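Local structure of truncated hemoglobin 4 (Chlamydomonas reinhardtii, 6BME) at residues 58-62 and 63-67; 83-86 and 87-91. The protein binds a heme b whose iron takes histidine and lysine as axial ligands, and probably binds oxygen. All coordinates share one frame; numbering follows the deposited sequence.

Contact 1: residues 58-62 and 63-67; sequences THYHG and KDIVM. With HEM (protoporphyrin IX containing Fe), chain C; SO4 (sulfate ion), chain D.
Y60 and D64 run antiparallel, side against side, the phenol ring and the carboxylate only 19° out of parallel, and Y60 CD1 lies 3.7 Å from D64 CB. I65 comes at the same tyrosine roughly perpendicular to it, bringing its CG1 to 3.5 Å from Y60 CE2. With CG anti to the backbone N (chi1 -165°), the ring of Y60 lies against D64 and I65 of the first helical turn and carries its hydroxyl to the heme, where OH is 3.4 Å from HEM CHB. A water in the ring plane joins Y60 OH to the carbonyl O of D64. H61 is the N-cap of helix 62-75 in this 2-on-2 globin: its N donates to D64 OD2 (2.8 Å), on the anti lone pair, while its own O receives I65 N at 3.0 Å. The side chains of H61 and D64 extend together from the backbone, ring and carboxylate planes 40° apart. Cutting Y60 back to an alanine removes the phenol, and is likely to leave the water without its hydroxyl partner and to open a gap between I65 CG1 and the heme edge. Further back in the loop, the backbone N atoms of T58 and H59 grip a sulfate, probably from the crystallisation liquor, which R48 also binds.

Contact 2: residues 83-86 and 87-91; sequences FDKV and AGHFV. With HEM (protoporphyrin IX containing Fe), chain C.
The backbone bonds of one helical stretch link F83 to A87, D84 to G88, K85 to H89 and V86 to F90, each the i to i+4 bond of an alpha helix. The straightest is H89 N to K85 O, 2.9 Å with an N-H...O angle of 168°.

Among the polar side chains, K85 and H89 come together one turn apart. The lysine chain bends at chi2 and chi4, and its CG passes 3.8 Å from H89 NE2. On the histidine, CG opposite the carbonyl carbon (chi1 -72°) swings the imidazole back along the helix onto K85 O, which CD2 approaches to 3.2 Å. The two polar ends do not bond each other but share an acceptor: K85 NZ forms a salt bridge and H89 NE2 a hydrogen bond with D27 OD2, so one carboxylate oxygen ties both to the same point. D84 is turned instead to R115, in a salt bridge.

Two apolar side chains, F83 and V86, reach the heme. F83 CE2 is 3.6 Å from HEM CAB, at a vinyl group, and V86 CG2 lies 3.6 Å from the methyl HEM CMC. Within the helix, F83 CE1 also makes an i to i+4 contact with A87 CB at 4.2 Å.

Around helix 80-96, V86 meets F20 and L24 of helix 10-25 and F49 of helix 39-53, while A87 and F90 rest on L111 of helix 101-114.

In the fold
The two contacts come in series along the chain: contact 1 at the start of helix 62-75, contact 2 within helix 80-96, the next helix. Their centres are about 19 Å apart and their nearest atoms about 7 Å, so they do not touch; the heme is what both reach. Contact 1 approaches it through Y60 and leads on to H69, the axial iron ligand, whose ND1 is hydrogen-bonded to I65 O. Contact 2 meets the heme through F83 and V86. Helix 39-53, which bears the other iron ligand, K45, touches both contacts. All four segments belong to the one bacterial-like globin domain, and together they line part of one heme pocket.

Contact 1: residues 58-62 and 63-67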
loop_
_atom_site.group_PDB
_atom_site.type_symbol
_atom_site.label_atom_id
_atom_site.label_comp_id
_atom_site.label_asym_id
_atom_site.label_seq_id
_atom_site.Cartn_x
_atom_site.Cartn_y
_atom_site.Cartn_z
ATOM N N THR A 58 11.410 -5.254 8.411
ATOM C CA THR A 58 11.807 -6.211 9.438
ATOM C C THR A 58 10.880 -6.250 10.648
ATOM O O THR A 58 10.768 -7.304 11.280
ATOM C CB THR A 58 13.243 -5.930 9.916
ATOM O OG1 THR A 58 13.327 -4.607 10.458
ATOM C CG2 THR A 58 14.211 -6.047 8.757
ATOM N N HIS A 59 10.199 -5.153 10.980
ATOM C CA HIS A 59 9.355 -5.106 12.170
ATOM C C HIS A 59 7.905 -4.787 11.830
ATOM O O HIS A 59 7.208 -4.124 12.598
ATOM C CB HIS A 59 9.904 -4.097 13.172
ATOM C CG HIS A 59 11.315 -4.375 13.580
ATOM N ND1 HIS A 59 12.394 -3.738 13.004
ATOM C CD2 HIS A 59 11.825 -5.238 14.488
ATOM C CE1 HIS A 59 13.509 -4.186 13.553
ATOM N NE2 HIS A 59 13.192 -5.099 14.455
ATOM N N TYR A 60 7.434 -5.259 10.681
ATOM C CA TYR A 60 6.103 -4.918 10.202
ATOM C C TYR A 60 5.397 -6.195 9.777
ATOM O O TYR A 60 5.832 -6.859 8.831
ATOM C CB TYR A 60 6.191 -3.927 9.042
ATOM C CG TYR A 60 4.885 -3.259 8.734
ATOM C CD1 TYR A 60 4.280 -2.420 9.659
ATOM C CD2 TYR A 60 4.256 -3.463 7.522
ATOM C CE1 TYR A 60 3.103 -1.804 9.382
ATOM C CE2 TYR A 60 3.082 -2.845 7.229
ATOM C CZ TYR A 60 2.503 -2.024 8.160
ATOM O OH TYR A 60 1.317 -1.428 7.864
ATOM N N HIS A 61 4.322 -6.545 10.479
ATOM C CA HIS A 61 3.628 -7.801 10.245
ATOM C C HIS A 61 2.127 -7.547 10.188
ATOM O O HIS A 61 1.659 -6.421 10.384
ATOM C CB HIS A 61 3.980 -8.824 11.331
ATOM C CG HIS A 61 5.453 -9.006 11.522
ATOM N ND1 HIS A 61 6.253 -9.631 10.588
ATOM C CD2 HIS A 61 6.273 -8.632 12.531
ATOM C CE1 HIS A 61 7.503 -9.642 11.018
ATOM N NE2 HIS A 61 7.543 -9.042 12.195
ATOM N N GLY A 62 1.367 -8.610 9.909
ATOM C CA GLY A 62 -0.073 -8.459 9.738
ATOM C C GLY A 62 -0.740 -7.764 10.910
ATOM O O GLY A 62 -1.614 -6.917 10.726
ATOM N N LYS A 63 -0.316 -8.088 12.131
ATOM C CA LYS A 63 -0.926 -7.441 13.288
ATOM C C LYS A 63 -0.668 -5.935 13.288
ATOM O O LYS A 63 -1.540 -5.156 13.690
ATOM C CB LYS A 63 -0.428 -8.100 14.579
ATOM C CG LYS A 63 1.080 -8.065 14.786
ATOM C CD LYS A 63 1.515 -9.086 15.843
ATOM C CE LYS A 63 3.010 -9.013 16.104
ATOM N NZ LYS A 63 3.407 -9.841 17.278
ATOM N N ASP A 64 0.501 -5.502 12.809
ATOM C CA ASP A 64 0.768 -4.070 12.705
ATOM C C ASP A 64 -0.105 -3.425 11.634
ATOM O O ASP A 64 -0.573 -2.290 11.803
ATOM C CB ASP A 64 2.254 -3.832 12.421
ATOM C CG ASP A 64 3.151 -4.530 13.425
ATOM O OD1 ASP A 64 3.160 -4.127 14.604
ATOM O OD2 ASP A 64 3.834 -5.498 13.042
ATOM N N ILE A 65 -0.345 -4.134 10.528
ATOM C CA ILE A 65 -1.247 -3.607 9.508
ATOM C C ILE A 65 -2.642 -3.411 10.088
ATOM O O ILE A 65 -3.293 -2.388 9.841
ATOM C CB ILE A 65 -1.273 -4.532 8.280
ATOM C CG1 ILE A 65 0.109 -4.564 7.617
ATOM C CG2 ILE A 65 -2.352 -4.063 7.299
ATOM C CD1 ILE A 65 0.292 -5.675 6.628
ATOM N N VAL A 66 -3.121 -4.378 10.878
ATOM C CA VAL A 66 -4.452 -4.239 11.467
ATOM C C VAL A 66 -4.485 -3.064 12.437
ATOM O O VAL A 66 -5.379 -2.212 12.372
ATOM C CB VAL A 66 -4.894 -5.537 12.156
ATOM C CG1 VAL A 66 -6.277 -5.328 12.736
ATOM C CG2 VAL A 66 -4.915 -6.690 11.163
ATOM N N MET A 67 -3.501 -2.987 13.337
ATOM C CA MET A 67 -3.515 -1.913 14.329
ATOM C C MET A 67 -3.411 -0.543 13.669
ATOM O O MET A 67 -3.951 0.439 14.188
ATOM C CB MET A 67 -2.385 -2.108 15.342
ATOM C CG MET A 67 -2.619 -3.277 16.306
ATOM S SD MET A 67 -1.351 -3.515 17.568
ATOM C CE MET A 67 0.060 -3.842 16.539
HETATM C CHA HEM C . -1.190 4.060 7.407
HETATM C CHB HEM C . 0.764 0.368 4.977
HETATM C CHC HEM C . -3.572 -0.449 2.986
HETATM C CHD HEM C . -4.778 4.086 4.110
HETATM C C1A HEM C . -0.256 3.136 6.991
HETATM C C2A HEM C . 1.128 2.989 7.423
HETATM C C3A HEM C . 1.647 1.962 6.723
HETATM C C4A HEM C . 0.631 1.431 5.844
HETATM C CMA HEM C . 3.071 1.374 6.798
HETATM C CAA HEM C . 1.874 3.842 8.496
HETATM C CBA HEM C . 1.935 5.322 8.112
HETATM C CGA HEM C . 2.839 6.126 9.028
HETATM O O1A HEM C . 2.561 6.208 10.266
HETATM O O2A HEM C . 3.830 6.708 8.495
HETATM C C1B HEM C . -0.280 -0.260 4.327
HETATM C C2B HEM C . -0.283 -1.600 3.777
HETATM C C3B HEM C . -1.495 -1.813 3.243
HETATM C C4B HEM C . -2.276 -0.611 3.411
HETATM C CMB HEM C . 0.892 -2.604 3.839
HETATM C CAB HEM C . -2.050 -3.057 2.509
HETATM C CBB HEM C . -1.286 -3.970 1.910
HETATM C C1C HEM C . -4.245 0.743 3.032
HETATM C C2C HEM C . -5.466 1.044 2.345
HETATM C C3C HEM C . -5.806 2.301 2.619
HETATM C C4C HEM C . -4.806 2.839 3.526
HETATM C CMC HEM C . -6.211 0.059 1.418
HETATM C CAC HEM C . -7.052 3.010 2.055
HETATM C CBC HEM C . -7.015 4.310 1.747
HETATM C C1D HEM C . -3.954 4.442 5.165
HETATM C C2D HEM C . -4.067 5.634 5.980
HETATM C C3D HEM C . -3.079 5.624 6.873
HETATM C C4D HEM C . -2.301 4.426 6.669
HETATM C CMD HEM C . -5.142 6.719 5.796
HETATM C CAD HEM C . -2.747 6.697 7.950
HETATM C CBD HEM C . -3.664 6.540 9.156
HETATM C CGD HEM C . -3.323 7.647 10.127
HETATM O O1D HEM C . -2.116 7.959 10.286
HETATM O O2D HEM C . -4.257 8.200 10.750
HETATM N NA HEM C . -0.506 2.186 6.028
HETATM N NB HEM C . -1.518 0.317 4.090
HETATM N NC HEM C . -3.879 1.855 3.750
HETATM N ND HEM C . -2.866 3.714 5.623
HETATM FE FE HEM C . -2.193 2.026 4.851
HETATM S S SO4 D . 10.742 -1.714 9.112
HETATM O O1 SO4 D . 11.710 -2.469 8.338
HETATM O O2 SO4 D . 11.431 -1.009 10.199
HETATM O O3 SO4 D . 9.772 -2.628 9.724
HETATM O O4 SO4 D . 10.071 -0.755 8.232
HETATM O O HOH W 1 0.040 -0.197 9.641
#

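Contact 2: residues 83-86 and 87-91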
loop_
_atom_site.group_PDB
_atom_site.type_symbol
_atom_site.label_atom_id
_atom_site.label_comp_id
_atom_site.label_asym_id
_atom_site.label_seq_id
_atom_site.Cartn_x
_atom_site.Cartn_y
_atom_site.Cartn_z
ATOM N N PHE A 83 -9.188 -1.625 -0.618
ATOM C CA PHE A 83 -7.924 -2.366 -0.639
ATOM C C PHE A 83 -7.545 -2.769 -2.057
ATOM O O PHE A 83 -6.381 -2.649 -2.461
ATOM C CB PHE A 83 -8.000 -3.618 0.238
ATOM C CG PHE A 83 -6.765 -4.493 0.145
ATOM C CD1 PHE A 83 -6.633 -5.445 -0.865
ATOM C CD2 PHE A 83 -5.722 -4.345 1.055
ATOM C CE1 PHE A 83 -5.491 -6.227 -0.966
ATOM C CE2 PHE A 83 -4.576 -5.130 0.970
ATOM C CZ PHE A 83 -4.456 -6.070 -0.044
ATOM N N ASP A 84 -8.510 -3.315 -2.807
ATOM C CA ASP A 84 -8.214 -3.771 -4.160
ATOM C C ASP A 84 -7.840 -2.615 -5.076
ATOM O O ASP A 84 -7.101 -2.817 -6.051
ATOM C CB ASP A 84 -9.405 -4.542 -4.736
ATOM C CG ASP A 84 -9.646 -5.858 -4.020
ATOM O OD1 ASP A 84 -8.689 -6.377 -3.406
ATOM O OD2 ASP A 84 -10.787 -6.382 -4.064
ATOM N N LYS A 85 -8.368 -1.413 -4.813
ATOM C CA LYS A 85 -8.010 -0.265 -5.642
ATOM C C LYS A 85 -6.596 0.213 -5.319
ATOM O O LYS A 85 -5.816 0.507 -6.231
ATOM C CB LYS A 85 -9.031 0.865 -5.457
ATOM C CG LYS A 85 -9.067 1.882 -6.606
ATOM C CD LYS A 85 -9.616 1.249 -7.909
ATOM C CE LYS A 85 -9.484 2.198 -9.095
ATOM N NZ LYS A 85 -10.329 3.419 -8.881
ATOM N N VAL A 86 -6.252 0.284 -4.026
ATOM C CA VAL A 86 -4.894 0.639 -3.620
ATOM C C VAL A 86 -3.901 -0.370 -4.182
ATOM O O VAL A 86 -2.846 0.001 -4.715
ATOM C CB VAL A 86 -4.798 0.734 -2.082
ATOM C CG1 VAL A 86 -3.334 0.752 -1.614
ATOM C CG2 VAL A 86 -5.534 1.969 -1.563
ATOM N N ALA A 87 -4.230 -1.660 -4.079
ATOM C CA ALA A 87 -3.335 -2.701 -4.581
ATOM C C ALA A 87 -3.176 -2.613 -6.094
ATOM O O ALA A 87 -2.067 -2.782 -6.626
ATOM C CB ALA A 87 -3.857 -4.079 -4.168
ATOM N N GLY A 88 -4.270 -2.336 -6.807
ATOM C CA GLY A 88 -4.170 -2.152 -8.253
ATOM C C GLY A 88 -3.317 -0.951 -8.632
ATOM O O GLY A 88 -2.490 -1.026 -9.547
ATOM N N HIS A 89 -3.508 0.178 -7.943
ATOM C CA HIS A 89 -2.650 1.326 -8.217
ATOM C C HIS A 89 -1.192 1.000 -7.947
ATOM O O HIS A 89 -0.305 1.487 -8.658
ATOM C CB HIS A 89 -3.065 2.535 -7.380
ATOM C CG HIS A 89 -4.354 3.162 -7.817
ATOM N ND1 HIS A 89 -4.642 3.433 -9.137
ATOM C CD2 HIS A 89 -5.431 3.574 -7.103
ATOM C CE1 HIS A 89 -5.841 3.986 -9.217
ATOM N NE2 HIS A 89 -6.338 4.089 -7.995
ATOM N N PHE A 90 -0.921 0.171 -6.939
ATOM C CA PHE A 90 0.464 -0.167 -6.635
ATOM C C PHE A 90 1.106 -0.942 -7.782
ATOM O O PHE A 90 2.205 -0.598 -8.240
ATOM C CB PHE A 90 0.549 -0.957 -5.333
ATOM C CG PHE A 90 1.952 -1.293 -4.941
ATOM C CD1 PHE A 90 2.815 -0.298 -4.473
ATOM C CD2 PHE A 90 2.420 -2.579 -5.058
ATOM C CE1 PHE A 90 4.114 -0.602 -4.120
ATOM C CE2 PHE A 90 3.729 -2.892 -4.705
ATOM C CZ PHE A 90 4.570 -1.912 -4.245
ATOM N N VAL A 91 0.442 -1.995 -8.266
ATOM C CA VAL A 91 1.061 -2.774 -9.335
ATOM C C VAL A 91 1.106 -1.959 -10.622
ATOM O O VAL A 91 2.069 -2.058 -11.385
ATOM C CB VAL A 91 0.351 -4.128 -9.533
ATOM C CG1 VAL A 91 0.391 -4.926 -8.253
ATOM C CG2 VAL A 91 -1.087 -3.929 -9.987
HETATM C CHA HEM C . -1.190 4.060 7.407
HETATM C CHB HEM C . 0.764 0.368 4.977
HETATM C CHC HEM C . -3.572 -0.449 2.986
HETATM C CHD HEM C . -4.778 4.086 4.110
HETATM C C1A HEM C . -0.256 3.136 6.991
HETATM C C2A HEM C . 1.128 2.989 7.423
HETATM C C3A HEM C . 1.647 1.962 6.723
HETATM C C4A HEM C . 0.631 1.431 5.844
HETATM C CMA HEM C . 3.071 1.374 6.798
HETATM C CAA HEM C . 1.874 3.842 8.496
HETATM C CBA HEM C . 1.935 5.322 8.112
HETATM C CGA HEM C . 2.839 6.126 9.028
HETATM O O1A HEM C . 2.561 6.208 10.266
HETATM O O2A HEM C . 3.830 6.708 8.495
HETATM C C1B HEM C . -0.280 -0.260 4.327
HETATM C C2B HEM C . -0.283 -1.600 3.777
HETATM C C3B HEM C . -1.495 -1.813 3.243
HETATM C C4B HEM C . -2.276 -0.611 3.411
HETATM C CMB HEM C . 0.892 -2.604 3.839
HETATM C CAB HEM C . -2.050 -3.057 2.509
HETATM C CBB HEM C . -1.286 -3.970 1.910
HETATM C C1C HEM C . -4.245 0.743 3.032
HETATM C C2C HEM C . -5.466 1.044 2.345
HETATM C C3C HEM C . -5.806 2.301 2.619
HETATM C C4C HEM C . -4.806 2.839 3.526
HETATM C CMC HEM C . -6.211 0.059 1.418
HETATM C CAC HEM C . -7.052 3.010 2.055
HETATM C CBC HEM C . -7.015 4.310 1.747
HETATM C C1D HEM C . -3.954 4.442 5.165
HETATM C C2D HEM C . -4.067 5.634 5.980
HETATM C C3D HEM C . -3.079 5.624 6.873
HETATM C C4D HEM C . -2.301 4.426 6.669
HETATM C CMD HEM C . -5.142 6.719 5.796
HETATM C CAD HEM C . -2.747 6.697 7.950
HETATM C CBD HEM C . -3.664 6.540 9.156
HETATM C CGD HEM C . -3.323 7.647 10.127
HETATM O O1D HEM C . -2.116 7.959 10.286
HETATM O O2D HEM C . -4.257 8.200 10.750
HETATM N NA HEM C . -0.506 2.186 6.028
HETATM N NB HEM C . -1.518 0.317 4.090
HETATM N NC HEM C . -3.879 1.855 3.750
HETATM N ND HEM C . -2.866 3.714 5.623
HETATM FE FE HEM C . -2.193 2.026 4.851
#